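Nidogen (Mus musculus, PDB 1NPE) probably helps link laminin to other basement-membrane components, its six-bladed YWTD beta-propeller domain docking against a chain of another protein. Local coordinates at residues S80-A85 against T96-D101. Residues are numbered along the deposited sequence; the frame is centred on the assembly and turned at random.
Sequences SPEGIA and TDSQLD. With CD (cadmium ion), chain C.
E82 reaches across to S98, and its side chain can be traced atom by atom. CB only lies beside T96 OG1, a loose contact; the T96 hydroxyl is hydrogen-bonded to R125 O. CG stands anti to the carbonyl carbon and the chain runs on extended, slanting back toward the S80 end of the strand, which brings the carboxylate to S98 OG. At the tip the two oxygens divide the work: OE1 forms a salt bridge with R125 NE, and OE2 collects two hydroxyls. S98 OG donates to E82 OE2 at 2.6 Å, coming from above the carboxylate plane (55° out of it), whereas S80 OG donates to the anti lone pair of E82 OE2, at 2.9 Å. S80 OG is also hydrogen-bonded to a basic side chain of the chain of another protein, which places this polar group at the interface.

The backbone evidence identifies an antiparallel beta hairpin within one propeller blade. P81 and D97 form a non-hydrogen-bonded pair with CA atoms 4.4 Å apart, flanked by E82 N to T96 O and S98 N to S80 O. T96 and D97 end the blade's FWTD sequence, a variant of the YWTD motif.

D97 swings CG anti to its own N (chi1 -174°), bringing OD1 within bonding distance of three backbone N-H groups, S80 N and L100 N from out of the carboxylate plane and Q99 N nearly along the C-O axis. S80 N meets D97 OD1 almost straight, at 2.9 Å and 173°. Q99 N, 2.9 Å from D97 OD1, closes an Asx turn, and L100 N joins the same oxygen at 2.8 Å, while OD2 accepts from G79 N. The carboxylate thus pins the strand's start to the turn after D97. That turn presents S98 O to the cadmium ion at 2.4 Å; D101 OD1, 2.1 Å from the cadmium, V122 O and three waters complete its ligands.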
# COMPACT_ATOMS: atom_id res chain seq x y z
N SER A 80 -5.44 -5.99 -2.18
CA SER A 80 -4.21 -5.20 -2.33
C SER A 80 -3.27 -5.41 -1.13
O SER A 80 -3.22 -4.59 -0.21
CB SER A 80 -4.56 -3.72 -2.47
OG SER A 80 -3.41 -2.96 -2.80
N PRO A 81 -2.51 -6.52 -1.13
CA PRO A 81 -1.57 -6.83 -0.04
C PRO A 81 -0.39 -5.86 -0.10
O PRO A 81 0.33 -5.81 -1.10
CB PRO A 81 -1.18 -8.28 -0.32
CG PRO A 81 -1.24 -8.36 -1.82
CD PRO A 81 -2.49 -7.57 -2.18
N GLU A 82 -0.19 -5.08 0.96
CA GLU A 82 0.87 -4.08 0.95
C GLU A 82 1.88 -4.13 2.09
O GLU A 82 2.77 -3.29 2.15
CB GLU A 82 0.24 -2.70 0.90
CG GLU A 82 -0.51 -2.43 -0.38
CD GLU A 82 -1.26 -1.14 -0.33
OE1 GLU A 82 -0.77 -0.18 0.29
OE2 GLU A 82 -2.35 -1.08 -0.92
N GLY A 83 1.71 -5.08 2.99
CA GLY A 83 2.61 -5.23 4.11
C GLY A 83 2.54 -6.68 4.54
O GLY A 83 1.48 -7.29 4.48
N ILE A 84 3.68 -7.24 4.94
CA ILE A 84 3.73 -8.62 5.37
C ILE A 84 4.75 -8.76 6.50
O ILE A 84 5.83 -8.17 6.44
CB ILE A 84 4.03 -9.58 4.18
CG1 ILE A 84 4.06 -11.03 4.64
CG2 ILE A 84 5.34 -9.19 3.48
CD1 ILE A 84 4.06 -12.04 3.50
N ALA A 85 4.35 -9.48 7.55
CA ALA A 85 5.20 -9.73 8.72
C ALA A 85 5.19 -11.21 9.05
O ALA A 85 4.25 -11.92 8.71
CB ALA A 85 4.71 -8.92 9.91
N THR A 96 -1.40 -7.10 5.42
CA THR A 96 -2.45 -6.10 5.33
C THR A 96 -3.00 -6.11 3.91
O THR A 96 -2.27 -6.39 2.96
CB THR A 96 -1.91 -4.69 5.63
OG1 THR A 96 -0.83 -4.39 4.73
CG2 THR A 96 -1.42 -4.60 7.07
N ASP A 97 -4.29 -5.82 3.79
CA ASP A 97 -4.96 -5.77 2.50
C ASP A 97 -5.83 -4.53 2.58
O ASP A 97 -6.82 -4.51 3.30
CB ASP A 97 -5.81 -7.02 2.29
CG ASP A 97 -6.42 -7.09 0.90
OD1 ASP A 97 -6.86 -6.04 0.37
OD2 ASP A 97 -6.48 -8.20 0.34
N SER A 98 -5.45 -3.50 1.83
CA SER A 98 -6.17 -2.23 1.83
C SER A 98 -7.37 -2.15 0.88
O SER A 98 -8.01 -1.10 0.78
CB SER A 98 -5.20 -1.09 1.53
OG SER A 98 -4.62 -1.27 0.25
N GLN A 99 -7.64 -3.25 0.18
CA GLN A 99 -8.77 -3.32 -0.75
C GLN A 99 -9.89 -4.09 -0.04
O GLN A 99 -10.99 -3.56 0.13
CB GLN A 99 -8.37 -4.03 -2.04
CG GLN A 99 -9.42 -3.99 -3.14
CD GLN A 99 -8.92 -4.62 -4.43
OE1 GLN A 99 -7.95 -4.15 -5.03
NE2 GLN A 99 -9.58 -5.70 -4.86
N LEU A 100 -9.60 -5.32 0.38
CA LEU A 100 -10.57 -6.16 1.10
C LEU A 100 -10.70 -5.72 2.56
O LEU A 100 -11.52 -6.25 3.31
CB LEU A 100 -10.15 -7.63 1.05
CG LEU A 100 -10.18 -8.26 -0.34
CD1 LEU A 100 -9.84 -9.73 -0.23
CD2 LEU A 100 -11.56 -8.07 -0.95
N ASP A 101 -9.87 -4.76 2.95
CA ASP A 101 -9.87 -4.18 4.29
C ASP A 101 -9.69 -5.17 5.42
O ASP A 101 -10.54 -5.30 6.30
CB ASP A 101 -11.11 -3.31 4.49
CG ASP A 101 -11.14 -2.11 3.56
OD1 ASP A 101 -10.07 -1.73 3.03
OD2 ASP A 101 -12.23 -1.54 3.35
CD CD C . -9.80 0.01 1.90
O HOH W 1 -11.08 -0.75 -0.33
O HOH W 2 -11.78 1.31 2.65
O HOH W 3 -8.58 1.92 0.56